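Local coordinates for protein 3-isopropylmalate dehydratase small subunit (Campylobacter jejuni, PDB 3Q3W) that serves as the small subunit of isopropylmalate isomerase, the enzyme that interconverts 2-isopropylmalate and 3-isopropylmalate through 2-isopropylmaleate, at residues H90-L95 / D110-N115; A20-D25 / L76-N81; I100-A105 / L122-A127; L151-F156 / L166-R171. One frame throughout, in Å; residues are numbered along the deposited sequence.

Contact 1. Residues H90-L95 / D110-N115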
loop_
_atom_site.group_PDB
_atom_site.type_symbol
_atom_site.label_atom_id
_atom_site.label_comp_id
_atom_site.label_asym_id
_atom_site.label_seq_id
_atom_site.Cartn_x
_atom_site.Cartn_y
_atom_site.Cartn_z
ATOM N N HIS A 90 -3.100 13.212 -1.559
ATOM C CA HIS A 90 -1.848 12.829 -2.209
ATOM C C HIS A 90 -1.202 11.520 -1.682
ATOM O O HIS A 90 -0.429 10.904 -2.422
ATOM C CB HIS A 90 -0.813 13.938 -2.077
ATOM C CG HIS A 90 -1.135 15.166 -2.867
ATOM N ND1 HIS A 90 -2.048 16.096 -2.436
ATOM C CD2 HIS A 90 -0.630 15.646 -4.026
ATOM C CE1 HIS A 90 -2.118 17.079 -3.310
ATOM N NE2 HIS A 90 -1.246 16.846 -4.268
ATOM N N ALA A 91 -1.480 11.128 -0.438
ATOM C CA ALA A 91 -0.870 9.929 0.109
ATOM C C ALA A 91 -1.357 8.716 -0.667
ATOM O O ALA A 91 -0.557 8.019 -1.270
ATOM C CB ALA A 91 -1.122 9.803 1.657
ATOM N N PRO A 92 -2.685 8.489 -0.747
ATOM C CA PRO A 92 -3.118 7.431 -1.710
ATOM C C PRO A 92 -2.643 7.621 -3.158
ATOM O O PRO A 92 -2.231 6.668 -3.805
ATOM C CB PRO A 92 -4.651 7.478 -1.648
ATOM C CG PRO A 92 -4.942 8.073 -0.355
ATOM C CD PRO A 92 -3.826 9.053 -0.036
ATOM N N TRP A 93 -2.663 8.827 -3.667
ATOM C CA TRP A 93 -2.139 9.068 -5.011
ATOM C C TRP A 93 -0.670 8.624 -5.222
ATOM O O TRP A 93 -0.345 8.026 -6.240
ATOM C CB TRP A 93 -2.230 10.525 -5.335
ATOM C CG TRP A 93 -3.623 11.097 -5.339
ATOM C CD1 TRP A 93 -4.810 10.428 -5.175
ATOM C CD2 TRP A 93 -3.960 12.464 -5.555
ATOM N NE1 TRP A 93 -5.873 11.322 -5.285
ATOM C CE2 TRP A 93 -5.369 12.566 -5.524
ATOM C CE3 TRP A 93 -3.197 13.631 -5.791
ATOM C CZ2 TRP A 93 -6.038 13.794 -5.670
ATOM C CZ3 TRP A 93 -3.875 14.853 -5.950
ATOM C CH2 TRP A 93 -5.273 14.907 -5.904
ATOM N N ALA A 94 0.207 8.975 -4.290
ATOM C CA ALA A 94 1.606 8.592 -4.431
ATOM C C ALA A 94 1.749 7.072 -4.421
ATOM O O ALA A 94 2.496 6.482 -5.194
ATOM C CB ALA A 94 2.423 9.235 -3.321
ATOM N N LEU A 95 1.007 6.424 -3.542
ATOM C CA LEU A 95 1.029 4.962 -3.473
ATOM C C LEU A 95 0.543 4.335 -4.774
ATOM O O LEU A 95 1.224 3.446 -5.322
ATOM C CB LEU A 95 0.179 4.475 -2.261
ATOM C CG LEU A 95 0.820 4.721 -0.902
ATOM C CD1 LEU A 95 -0.181 4.922 0.251
ATOM C CD2 LEU A 95 1.830 3.591 -0.586
ATOM N N ASP A 110 -8.363 5.995 9.936
ATOM C CA ASP A 110 -9.687 6.065 9.321
ATOM C C ASP A 110 -9.705 6.957 8.084
ATOM O O ASP A 110 -10.277 6.586 7.053
ATOM C CB ASP A 110 -10.727 6.592 10.324
ATOM C CG ASP A 110 -10.885 5.697 11.556
ATOM O OD1 ASP A 110 -10.472 4.511 11.524
ATOM O OD2 ASP A 110 -11.424 6.199 12.572
ATOM N N ILE A 111 -9.100 8.127 8.174
ATOM C CA ILE A 111 -9.194 9.084 7.072
ATOM C C ILE A 111 -8.477 8.529 5.823
ATOM O O ILE A 111 -9.027 8.522 4.731
ATOM C CB ILE A 111 -8.616 10.462 7.448
ATOM C CG1 ILE A 111 -9.495 11.143 8.517
ATOM C CG2 ILE A 111 -8.566 11.347 6.209
ATOM C CD1 ILE A 111 -8.914 12.434 9.052
ATOM N N PHE A 112 -7.273 8.010 6.007
ATOM C CA PHE A 112 -6.513 7.474 4.897
ATOM C C PHE A 112 -7.233 6.290 4.282
ATOM O O PHE A 112 -7.276 6.144 3.037
ATOM C CB PHE A 112 -5.109 7.057 5.370
ATOM C CG PHE A 112 -4.365 6.256 4.375
ATOM C CD1 PHE A 112 -3.634 6.882 3.390
ATOM C CD2 PHE A 112 -4.446 4.846 4.375
ATOM C CE1 PHE A 112 -2.926 6.158 2.464
ATOM C CE2 PHE A 112 -3.760 4.100 3.428
ATOM C CZ PHE A 112 -3.012 4.751 2.457
ATOM N N LYS A 113 -7.805 5.430 5.137
ATOM C CA LYS A 113 -8.495 4.259 4.615
ATOM C C LYS A 113 -9.571 4.676 3.581
ATOM O O LYS A 113 -9.644 4.091 2.488
ATOM C CB LYS A 113 -9.141 3.385 5.728
ATOM C CG LYS A 113 -9.685 2.079 5.122
ATOM C CD LYS A 113 -10.716 1.340 5.951
ATOM C CE LYS A 113 -10.162 0.834 7.222
ATOM N NZ LYS A 113 -11.306 0.187 7.910
ATOM N N ASN A 114 -10.390 5.658 3.934
ATOM C CA ASN A 114 -11.504 6.050 3.084
ATOM C C ASN A 114 -10.999 6.686 1.793
ATOM O O ASN A 114 -11.480 6.372 0.723
ATOM C CB ASN A 114 -12.416 7.017 3.803
ATOM C CG ASN A 114 -13.720 7.237 3.067
ATOM O OD1 ASN A 114 -13.959 8.318 2.566
ATOM N ND2 ASN A 114 -14.579 6.209 3.014
ATOM N N ASN A 115 -9.968 7.518 1.905
ATOM C CA ASN A 115 -9.339 8.092 0.721
ATOM C C ASN A 115 -8.706 7.053 -0.151
ATOM O O ASN A 115 -8.757 7.171 -1.387
ATOM C CB ASN A 115 -8.296 9.112 1.114
ATOM C CG ASN A 115 -8.914 10.343 1.745
ATOM O OD1 ASN A 115 -10.103 10.648 1.506
ATOM N ND2 ASN A 115 -8.135 11.041 2.575
#

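Contact 2. Residues A20-D25 / L76-N81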
loop_
_atom_site.group_PDB
_atom_site.type_symbol
_atom_site.label_atom_id
_atom_site.label_comp_id
_atom_site.label_asym_id
_atom_site.label_seq_id
_atom_site.Cartn_x
_atom_site.Cartn_y
_atom_site.Cartn_z
ATOM N N ALA A 20 5.370 1.029 12.368
ATOM C CA ALA A 20 4.006 1.328 12.817
ATOM C C ALA A 20 3.773 2.804 12.597
ATOM O O ALA A 20 4.723 3.590 12.458
ATOM C CB ALA A 20 3.811 0.970 14.287
ATOM N N ASN A 21 2.501 3.179 12.566
ATOM C CA ASN A 21 2.139 4.572 12.461
ATOM C C ASN A 21 2.833 5.274 11.279
ATOM O O ASN A 21 3.220 6.433 11.422
ATOM C CB ASN A 21 2.499 5.298 13.758
ATOM C CG ASN A 21 2.031 4.565 14.971
ATOM O OD1 ASN A 21 0.831 4.403 15.179
ATOM N ND2 ASN A 21 2.973 4.094 15.785
ATOM N N ILE A 22 2.990 4.593 10.132
ATOM C CA ILE A 22 3.508 5.274 8.932
ATOM C C ILE A 22 2.522 6.422 8.658
ATOM O O ILE A 22 1.323 6.210 8.499
ATOM C CB ILE A 22 3.715 4.332 7.730
ATOM C CG1 ILE A 22 4.988 3.510 7.933
ATOM C CG2 ILE A 22 3.854 5.109 6.385
ATOM C CD1 ILE A 22 4.955 2.122 7.301
ATOM N N ASP A 23 3.030 7.638 8.710
ATOM C CA ASP A 23 2.199 8.800 8.586
ATOM C C ASP A 23 2.247 9.454 7.186
ATOM O O ASP A 23 3.078 9.121 6.341
ATOM C CB ASP A 23 2.516 9.779 9.727
ATOM C CG ASP A 23 3.882 10.387 9.622
ATOM O OD1 ASP A 23 4.308 10.681 8.492
ATOM O OD2 ASP A 23 4.532 10.623 10.676
ATOM N N THR A 24 1.340 10.398 6.979
ATOM C CA THR A 24 1.073 10.958 5.686
ATOM C C THR A 24 2.316 11.685 5.200
ATOM O O THR A 24 2.593 11.677 4.009
ATOM C CB THR A 24 -0.239 11.844 5.696
ATOM O OG1 THR A 24 -0.215 12.742 6.814
ATOM C CG2 THR A 24 -1.485 10.981 5.807
ATOM N N ASP A 25 3.103 12.253 6.108
ATOM C CA ASP A 25 4.385 12.861 5.727
ATOM C C ASP A 25 5.478 11.887 5.312
ATOM O O ASP A 25 6.359 12.232 4.515
ATOM C CB ASP A 25 4.981 13.699 6.849
ATOM C CG ASP A 25 4.195 14.929 7.132
ATOM O OD1 ASP A 25 4.141 15.825 6.246
ATOM O OD2 ASP A 25 3.651 14.999 8.257
ATOM N N LEU A 76 2.002 -3.836 -0.245
ATOM C CA LEU A 76 2.788 -3.482 0.936
ATOM C C LEU A 76 2.242 -4.213 2.132
ATOM O O LEU A 76 1.033 -4.430 2.223
ATOM C CB LEU A 76 2.780 -1.978 1.201
ATOM C CG LEU A 76 3.376 -1.037 0.131
ATOM C CD1 LEU A 76 3.289 0.436 0.600
ATOM C CD2 LEU A 76 4.799 -1.399 -0.257
ATOM N N VAL A 77 3.130 -4.626 3.033
ATOM C CA VAL A 77 2.726 -5.194 4.291
ATOM C C VAL A 77 3.374 -4.359 5.382
ATOM O O VAL A 77 4.611 -4.293 5.482
ATOM C CB VAL A 77 3.172 -6.643 4.385
ATOM C CG1 VAL A 77 2.570 -7.297 5.658
ATOM C CG2 VAL A 77 2.736 -7.367 3.167
ATOM N N SER A 78 2.553 -3.697 6.183
ATOM C CA SER A 78 3.030 -2.814 7.244
ATOM C C SER A 78 2.378 -3.093 8.591
ATOM O O SER A 78 1.605 -4.021 8.746
ATOM C CB SER A 78 2.781 -1.374 6.860
ATOM O OG SER A 78 3.705 -0.512 7.503
ATOM N N PHE A 79 2.727 -2.290 9.581
ATOM C CA PHE A 79 2.224 -2.509 10.905
ATOM C C PHE A 79 1.094 -1.521 11.129
ATOM O O PHE A 79 0.559 -0.959 10.160
ATOM C CB PHE A 79 3.344 -2.365 11.929
ATOM C CG PHE A 79 4.431 -3.428 11.837
ATOM C CD1 PHE A 79 4.185 -4.682 11.309
ATOM C CD2 PHE A 79 5.691 -3.166 12.384
ATOM C CE1 PHE A 79 5.177 -5.628 11.295
ATOM C CE2 PHE A 79 6.687 -4.115 12.385
ATOM C CZ PHE A 79 6.431 -5.343 11.836
ATOM N N GLU A 80 0.697 -1.339 12.388
ATOM C CA GLU A 80 -0.561 -0.684 12.709
ATOM C C GLU A 80 -0.589 0.790 12.411
ATOM O O GLU A 80 0.437 1.444 12.360
ATOM C CB GLU A 80 -0.956 -0.894 14.182
ATOM C CG GLU A 80 0.150 -0.616 15.233
ATOM C CD GLU A 80 0.887 -1.897 15.685
ATOM O OE1 GLU A 80 1.427 -2.629 14.817
ATOM O OE2 GLU A 80 0.916 -2.164 16.903
ATOM N N ASN A 81 -1.821 1.289 12.268
ATOM C CA ASN A 81 -2.115 2.696 12.084
ATOM C C ASN A 81 -1.405 3.250 10.861
ATOM O O ASN A 81 -0.858 4.354 10.872
ATOM C CB ASN A 81 -1.825 3.510 13.365
ATOM C CG ASN A 81 -2.426 4.908 13.333
ATOM O OD1 ASN A 81 -3.482 5.134 12.733
ATOM N ND2 ASN A 81 -1.741 5.861 13.950
HETATM O O HOH W 1 2.063 1.718 9.612
#

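Contact 3. Residues I100-A105 / L122-A127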
loop_
_atom_site.group_PDB
_atom_site.type_symbol
_atom_site.label_atom_id
_atom_site.label_comp_id
_atom_site.label_asym_id
_atom_site.label_seq_id
_atom_site.Cartn_x
_atom_site.Cartn_y
_atom_site.Cartn_z
ATOM N N ILE A 100 1.350 0.722 -6.190
ATOM C CA ILE A 100 0.777 -0.073 -5.109
ATOM C C ILE A 100 -0.731 -0.240 -5.272
ATOM O O ILE A 100 -1.483 0.736 -5.376
ATOM C CB ILE A 100 1.058 0.542 -3.723
ATOM C CG1 ILE A 100 2.551 0.725 -3.513
ATOM C CG2 ILE A 100 0.396 -0.316 -2.586
ATOM C CD1 ILE A 100 3.380 -0.530 -3.747
ATOM N N ARG A 101 -1.184 -1.491 -5.312
ATOM C CA ARG A 101 -2.596 -1.799 -5.515
ATOM C C ARG A 101 -3.314 -2.173 -4.197
ATOM O O ARG A 101 -4.544 -2.042 -4.074
ATOM C CB ARG A 101 -2.684 -2.933 -6.517
ATOM C CG ARG A 101 -2.209 -2.559 -7.905
ATOM C CD ARG A 101 -3.236 -1.725 -8.646
ATOM N NE ARG A 101 -4.226 -2.557 -9.337
ATOM C CZ ARG A 101 -5.552 -2.475 -9.228
ATOM N NH1 ARG A 101 -6.288 -3.316 -9.926
ATOM N NH2 ARG A 101 -6.161 -1.584 -8.447
ATOM N N ALA A 102 -2.554 -2.661 -3.208
ATOM C CA ALA A 102 -3.119 -3.106 -1.920
ATOM C C ALA A 102 -2.107 -2.950 -0.799
ATOM O O ALA A 102 -0.887 -3.083 -1.025
ATOM C CB ALA A 102 -3.588 -4.545 -2.003
ATOM N N ILE A 103 -2.602 -2.662 0.398
ATOM C CA ILE A 103 -1.791 -2.654 1.600
ATOM C C ILE A 103 -2.416 -3.600 2.630
ATOM O O ILE A 103 -3.614 -3.549 2.855
ATOM C CB ILE A 103 -1.693 -1.264 2.191
ATOM C CG1 ILE A 103 -1.101 -0.287 1.152
ATOM C CG2 ILE A 103 -0.877 -1.294 3.470
ATOM C CD1 ILE A 103 -1.444 1.139 1.469
ATOM N N ILE A 104 -1.599 -4.464 3.225
ATOM C CA ILE A 104 -1.996 -5.353 4.288
ATOM C C ILE A 104 -1.404 -4.783 5.571
ATOM O O ILE A 104 -0.191 -4.528 5.642
ATOM C CB ILE A 104 -1.463 -6.782 3.999
ATOM C CG1 ILE A 104 -2.100 -7.314 2.713
ATOM C CG2 ILE A 104 -1.745 -7.746 5.172
ATOM C CD1 ILE A 104 -1.471 -8.522 2.169
ATOM N N ALA A 105 -2.231 -4.531 6.576
ATOM C CA ALA A 105 -1.757 -4.041 7.871
ATOM C C ALA A 105 -2.771 -4.483 8.915
ATOM O O ALA A 105 -3.845 -4.919 8.544
ATOM C CB ALA A 105 -1.648 -2.519 7.878
ATOM N N LEU A 122 -6.746 -0.934 -2.368
ATOM C CA LEU A 122 -7.377 -1.850 -1.428
ATOM C C LEU A 122 -6.659 -2.004 -0.098
ATOM O O LEU A 122 -5.495 -2.451 -0.018
ATOM C CB LEU A 122 -7.557 -3.218 -2.044
ATOM C CG LEU A 122 -8.251 -4.288 -1.204
ATOM C CD1 LEU A 122 -9.620 -3.817 -0.631
ATOM C CD2 LEU A 122 -8.455 -5.544 -2.072
ATOM N N THR A 123 -7.386 -1.697 0.958
ATOM C CA THR A 123 -6.844 -1.719 2.297
ATOM C C THR A 123 -7.366 -2.958 3.054
ATOM O O THR A 123 -8.563 -3.070 3.357
ATOM C CB THR A 123 -7.277 -0.459 2.999
ATOM O OG1 THR A 123 -8.693 -0.448 3.022
ATOM C CG2 THR A 123 -6.808 0.745 2.229
ATOM N N ILE A 124 -6.442 -3.879 3.313
ATOM C CA ILE A 124 -6.728 -5.182 3.891
ATOM C C ILE A 124 -6.284 -5.191 5.324
ATOM O O ILE A 124 -5.077 -5.108 5.621
ATOM C CB ILE A 124 -5.975 -6.271 3.139
ATOM C CG1 ILE A 124 -6.527 -6.363 1.721
ATOM C CG2 ILE A 124 -6.062 -7.615 3.879
ATOM C CD1 ILE A 124 -5.629 -7.022 0.697
ATOM N N GLU A 125 -7.261 -5.298 6.220
ATOM C CA GLU A 125 -6.969 -5.360 7.641
ATOM C C GLU A 125 -6.871 -6.829 8.014
ATOM O O GLU A 125 -7.824 -7.589 7.771
ATOM C CB GLU A 125 -8.045 -4.643 8.465
ATOM C CG GLU A 125 -7.927 -3.123 8.404
ATOM C CD GLU A 125 -9.067 -2.363 9.085
ATOM O OE1 GLU A 125 -10.068 -3.014 9.535
ATOM O OE2 GLU A 125 -8.931 -1.108 9.203
ATOM N N LEU A 126 -5.714 -7.227 8.551
ATOM C CA LEU A 126 -5.512 -8.569 9.096
ATOM C C LEU A 126 -5.221 -8.508 10.593
ATOM O O LEU A 126 -4.783 -7.483 11.099
ATOM C CB LEU A 126 -4.372 -9.282 8.367
ATOM C CG LEU A 126 -4.672 -9.598 6.896
ATOM C CD1 LEU A 126 -3.627 -10.552 6.304
ATOM C CD2 LEU A 126 -6.104 -10.180 6.765
ATOM N N ALA A 127 -5.486 -9.583 11.323
ATOM C CA ALA A 127 -5.059 -9.618 12.719
ATOM C C ALA A 127 -3.528 -9.480 12.772
ATOM O O ALA A 127 -2.824 -9.956 11.881
ATOM C CB ALA A 127 -5.531 -10.897 13.417
#

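Contact 4. Residues L151-F156 / L166-R171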
loop_
_atom_site.group_PDB
_atom_site.type_symbol
_atom_site.label_atom_id
_atom_site.label_comp_id
_atom_site.label_asym_id
_atom_site.label_seq_id
_atom_site.Cartn_x
_atom_site.Cartn_y
_atom_site.Cartn_z
ATOM N N LEU A 151 -13.091 -10.714 -4.598
ATOM C CA LEU A 151 -14.313 -11.511 -4.675
ATOM C C LEU A 151 -14.460 -12.408 -3.476
ATOM O O LEU A 151 -15.511 -12.453 -2.877
ATOM C CB LEU A 151 -14.331 -12.394 -5.904
ATOM C CG LEU A 151 -14.574 -11.676 -7.216
ATOM C CD1 LEU A 151 -14.509 -12.690 -8.364
ATOM C CD2 LEU A 151 -15.914 -10.976 -7.190
ATOM N N GLU A 152 -13.407 -13.124 -3.129
ATOM C CA GLU A 152 -13.485 -14.060 -2.028
ATOM C C GLU A 152 -13.126 -13.427 -0.721
ATOM O O GLU A 152 -13.326 -14.043 0.321
ATOM C CB GLU A 152 -12.567 -15.245 -2.265
ATOM C CG GLU A 152 -13.058 -16.172 -3.324
ATOM C CD GLU A 152 -12.007 -17.184 -3.675
ATOM O OE1 GLU A 152 -11.184 -17.515 -2.785
ATOM O OE2 GLU A 152 -11.997 -17.638 -4.839
ATOM N N LYS A 153 -12.645 -12.190 -0.781
ATOM C CA LYS A 153 -12.091 -11.476 0.355
ATOM C C LYS A 153 -11.070 -12.345 1.085
ATOM O O LYS A 153 -11.153 -12.578 2.305
ATOM C CB LYS A 153 -13.179 -10.941 1.281
ATOM C CG LYS A 153 -14.098 -9.903 0.630
ATOM C CD LYS A 153 -15.107 -9.253 1.633
ATOM C CE LYS A 153 -16.358 -10.036 1.811
ATOM N NZ LYS A 153 -17.401 -9.246 2.563
ATOM N N ARG A 154 -10.109 -12.824 0.304
ATOM C CA ARG A 154 -8.994 -13.646 0.804
ATOM C C ARG A 154 -7.599 -13.180 0.264
ATOM O O ARG A 154 -7.515 -12.535 -0.781
ATOM C CB ARG A 154 -9.230 -15.106 0.444
ATOM C CG ARG A 154 -10.475 -15.717 1.125
ATOM C CD ARG A 154 -10.646 -17.221 0.860
ATOM N NE ARG A 154 -11.348 -17.921 1.957
ATOM C CZ ARG A 154 -12.629 -17.750 2.291
ATOM N NH1 ARG A 154 -13.139 -18.461 3.305
ATOM N NH2 ARG A 154 -13.423 -16.900 1.623
ATOM N N VAL A 155 -6.544 -13.502 1.019
ATOM C CA VAL A 155 -5.148 -13.298 0.653
ATOM C C VAL A 155 -4.424 -14.638 0.673
ATOM O O VAL A 155 -4.570 -15.443 1.642
ATOM C CB VAL A 155 -4.461 -12.322 1.627
ATOM C CG1 VAL A 155 -2.972 -12.235 1.340
ATOM C CG2 VAL A 155 -5.151 -10.952 1.558
ATOM N N PHE A 156 -3.730 -14.930 -0.421
ATOM C CA PHE A 156 -3.105 -16.226 -0.624
ATOM C C PHE A 156 -1.618 -15.975 -0.653
ATOM O O PHE A 156 -1.142 -15.253 -1.534
ATOM C CB PHE A 156 -3.554 -16.850 -1.956
ATOM C CG PHE A 156 -5.051 -17.002 -2.098
ATOM C CD1 PHE A 156 -5.682 -18.205 -1.763
ATOM C CD2 PHE A 156 -5.839 -15.945 -2.563
ATOM C CE1 PHE A 156 -7.061 -18.368 -1.893
ATOM C CE2 PHE A 156 -7.238 -16.094 -2.695
ATOM C CZ PHE A 156 -7.858 -17.323 -2.347
ATOM N N LEU A 166 -14.629 -6.033 4.244
ATOM C CA LEU A 166 -14.714 -4.731 3.607
ATOM C C LEU A 166 -16.163 -4.352 3.386
ATOM O O LEU A 166 -16.963 -5.164 2.898
ATOM C CB LEU A 166 -13.994 -4.719 2.249
ATOM C CG LEU A 166 -13.580 -3.333 1.752
ATOM C CD1 LEU A 166 -12.329 -2.853 2.491
ATOM C CD2 LEU A 166 -13.328 -3.364 0.256
ATOM N N ASP A 167 -16.499 -3.126 3.760
ATOM C CA ASP A 167 -17.839 -2.566 3.537
ATOM C C ASP A 167 -18.310 -2.949 2.122
ATOM O O ASP A 167 -17.541 -2.791 1.185
ATOM C CB ASP A 167 -17.679 -1.036 3.669
ATOM C CG ASP A 167 -18.877 -0.253 3.185
ATOM O OD1 ASP A 167 -19.812 -0.059 3.980
ATOM O OD2 ASP A 167 -18.856 0.241 2.030
ATOM N N ASP A 168 -19.558 -3.413 1.947
ATOM C CA ASP A 168 -20.039 -3.840 0.623
ATOM C C ASP A 168 -19.975 -2.739 -0.443
ATOM O O ASP A 168 -19.726 -3.019 -1.621
ATOM C CB ASP A 168 -21.474 -4.362 0.677
ATOM C CG ASP A 168 -21.587 -5.796 1.207
ATOM O OD1 ASP A 168 -20.683 -6.635 1.041
ATOM O OD2 ASP A 168 -22.648 -6.086 1.768
ATOM N N PHE A 169 -20.216 -1.503 -0.043
ATOM C CA PHE A 169 -20.244 -0.410 -0.992
ATOM C C PHE A 169 -18.848 -0.167 -1.540
ATOM O O PHE A 169 -18.679 -0.068 -2.759
ATOM C CB PHE A 169 -20.821 0.857 -0.361
ATOM C CG PHE A 169 -20.742 2.047 -1.238
ATOM C CD1 PHE A 169 -21.435 2.078 -2.437
ATOM C CD2 PHE A 169 -19.951 3.124 -0.885
ATOM C CE1 PHE A 169 -21.356 3.171 -3.273
ATOM C CE2 PHE A 169 -19.879 4.224 -1.681
ATOM C CZ PHE A 169 -20.584 4.270 -2.888
ATOM N N HIS A 170 -17.850 -0.087 -0.656
ATOM C CA HIS A 170 -16.453 0.085 -1.099
ATOM C C HIS A 170 -16.037 -1.064 -1.992
ATOM O O HIS A 170 -15.349 -0.866 -2.982
ATOM C CB HIS A 170 -15.494 0.173 0.081
ATOM C CG HIS A 170 -15.579 1.465 0.814
ATOM N ND1 HIS A 170 -15.639 2.680 0.162
ATOM C CD2 HIS A 170 -15.607 1.742 2.138
ATOM C CE1 HIS A 170 -15.720 3.648 1.056
ATOM N NE2 HIS A 170 -15.695 3.107 2.262
ATOM N N ARG A 171 -16.471 -2.271 -1.626
ATOM C CA ARG A 171 -16.073 -3.467 -2.350
ATOM C C ARG A 171 -16.637 -3.458 -3.738
ATOM O O ARG A 171 -15.912 -3.727 -4.678
ATOM C CB ARG A 171 -16.507 -4.729 -1.635
ATOM C CG ARG A 171 -16.459 -6.016 -2.482
ATOM C CD ARG A 171 -16.441 -7.227 -1.543
ATOM N NE ARG A 171 -16.598 -8.530 -2.184
ATOM C CZ ARG A 171 -17.751 -9.113 -2.509
ATOM N NH1 ARG A 171 -18.912 -8.503 -2.340
ATOM N NH2 ARG A 171 -17.740 -10.334 -3.043
HETATM O O HOH W 2 -18.133 -6.720 1.406
HETATM O O HOH W 3 -16.741 -7.650 5.129
#

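Contact 1. Residues H90-L95 / D110-N115
Phe112 reaches from helix 110-118 to the N-terminal turns of helix 90-98, and its ring carries most of this contact. The two short helical segments run at 53° to each other with axes 9.6 Å apart. Because CG is anti to the backbone N (chi1 168°), the ring swings towards the other helix although CB itself does not. Leu95 meets the far edge, near the ring plane, with CD1 3.6 Å from Phe112 CZ. Ala91 adds its methyl at the same rim, CB lying 4.1 Å from Phe112 CE1, and Pro92 CD comes in obliquely, 3.9 Å from that atom. Small or branched apolar residues fit against a ring here, and proline is at home in the first turn of a helix, where its missing N-H costs no helical bond. While the Phe112 side is buried, the Asn115 end is partly exposed and meets Pro92 by packing alone, Pro92 CG to Asn115 CB at 3.8 Å; Asn115 ND2 makes a weak hydrogen bond to Ser87 OG. On the buried side Ile27 of helix 24-27 packs against Ala91, Leu95 and Phe112, and Phe82 meets the Phe112 ring edge-to-face, so the two helices and this short third one share a core.

Contact 2. Residues A20-D25 / L76-N81
Asn21 N gives a short hydrogen bond to Glu80 O (2.7 Å, 167° at the hydrogen), tying two loop backbones together where the chain leaves strand 73-78, and Asn21 CA adds a CA-H...O contact to Asn81 O at 3.4 Å. Asn21 and Asn81 both have left-handed helical backbone angles, which asparagine tolerates better than most residues. Their side chains also pair: Asn81 ND2 donates to Asn21 OD1 over 3.2 Å, lying in the carbonyl plane on a lone pair, while the two amide planes stand 74° apart. Beyond the joint, residues 20-25 turn into helix 24-27, where Asp23 is the N-cap and OD1 accepts from Gln26 N, a job for which its short carboxylate is well suited. Ala20 packs alongside residues 76-81 with its CB 4.1 Å from Phe79 CB, its small size permitting the close backbones. A water accepts from Ile22 N (3.1 Å) and lies 3.1 Å from Phe79 O, linking the two segments again. Ser78 OG has its stronger partner in Leu17 O, on the neighbouring strand 9-17. Glu80 CG lies beside Ala20 CB, and its carboxylate forms a salt bridge with Lys128, whose charge also makes a cation-pi contact with the Phe79 ring.

Contact 3. Residues I100-A105 / L122-A127
Ile104 and Ile124 adopt matching first torsions (chi1 -63° and -66°), CG1 anti to the carbonyl carbon in each, and as in-register partners they lie side by side and point the same way, with Ile104 CG1 4.0 Å from Ile124 CB. The other branch of Ile104, CG2, leans across to Leu126 CD1 at 3.6 Å. Ala102 and Leu122 continue this apolar face, Ala102 CB touching both Leu122 CB and Ile124 CD1 at 4.2 Å. Beta-branched isoleucine favours extended backbone. Underneath, the strands are parallel and joined in the usual staggered way: Ile103 N donates to Leu122 O (2.9 Å) and Ile103 O accepts from Ile124 N (2.9 Å), after which Ala105 likewise uses N to Ile124 O and O to Leu126 N (3.0 Å). Leu122 N to Arg101 O begins the series. The strands belong to a beta-alpha-beta crossover whose helix, 110-118, lies on the face carrying Ile103 and Thr123: Phe112 packs on Ile103, and Lys113 forms a salt bridge with Glu125. On the side of Ile104 and Ile124, Leu126 meets helix 128-140 and Ile148 of strand 145-149 packs on Ala102 and Ile124, while strand 73-78 pairs with the far edge of strand 102-105.

Contact 4. Residues L151-F156 / L166-R171
Lys153 and Arg171, two like charges, cross at about a right angle and touch through their methylenes, Lys153 CD to Arg171 CD at 4.0 Å, while the charged ends part. Long aliphatic stems suit both residues to this, since each can pack in its middle and leave its polar tip to other partners. Arg171 is extended from CG to NE, which takes the guanidinium to the loop: NH2 donates to Leu151 O over 3.1 Å, in the carbonyl plane on a lone pair, and NE donates to Leu150 O. Two neighbouring carbonyls thus fix how the group is turned. Lys153, with Arg154, faces Ser149 in a G1 beta bulge, in a left-handed position usually held by glycine. Its chain bends at chi3 (-86°), and NZ meets Asp168 in the first turn of helix 168-176, and Leu166 just before it, through water. One water accepts from Lys153 NZ (2.9 Å) and donates to Asp168 OD1 (2.6 Å) and Leu166 O; another accepts from Lys153 NZ (3.1 Å) and from Leu166 N (2.8 Å). The carboxylate may thus stabilise the ammonium at one remove, despite 4.5 Å between Lys153 NZ and Asp168 OD1. Asp167 OD2, at the N-cap, accepts from His170 N at 2.9 Å and secures the helix start. This surface contact ties the bulged turn between strands 145-149 and 154-157 to helix 168-176, which, with Leu166 just before it, rests on Leu117 of helix 110-118.

From the N terminus, strand 9-17 leads into residues 20-25, and contact 2 closes a loop of some fifty residues when the chain returns at the end of strand 73-78. Contacts 1 and 3 then cross, their segments alternating as helix 90-98, strand 102-105, helix 110-118 and strand 122-125: contact 1 joins the preceding helix 90-98 to the crossover's own helix, and contact 3 joins the crossover's two strands. Contact 4 comes last and closes the short excursion through strands 154-157 and 160-163. No contact encloses another. Contacts 2 and 3 meet where strand 73-78 pairs with strand 102-105, while Leu166, just before the C-terminal helix, and Val155 of strand 154-157 pack on contact 3.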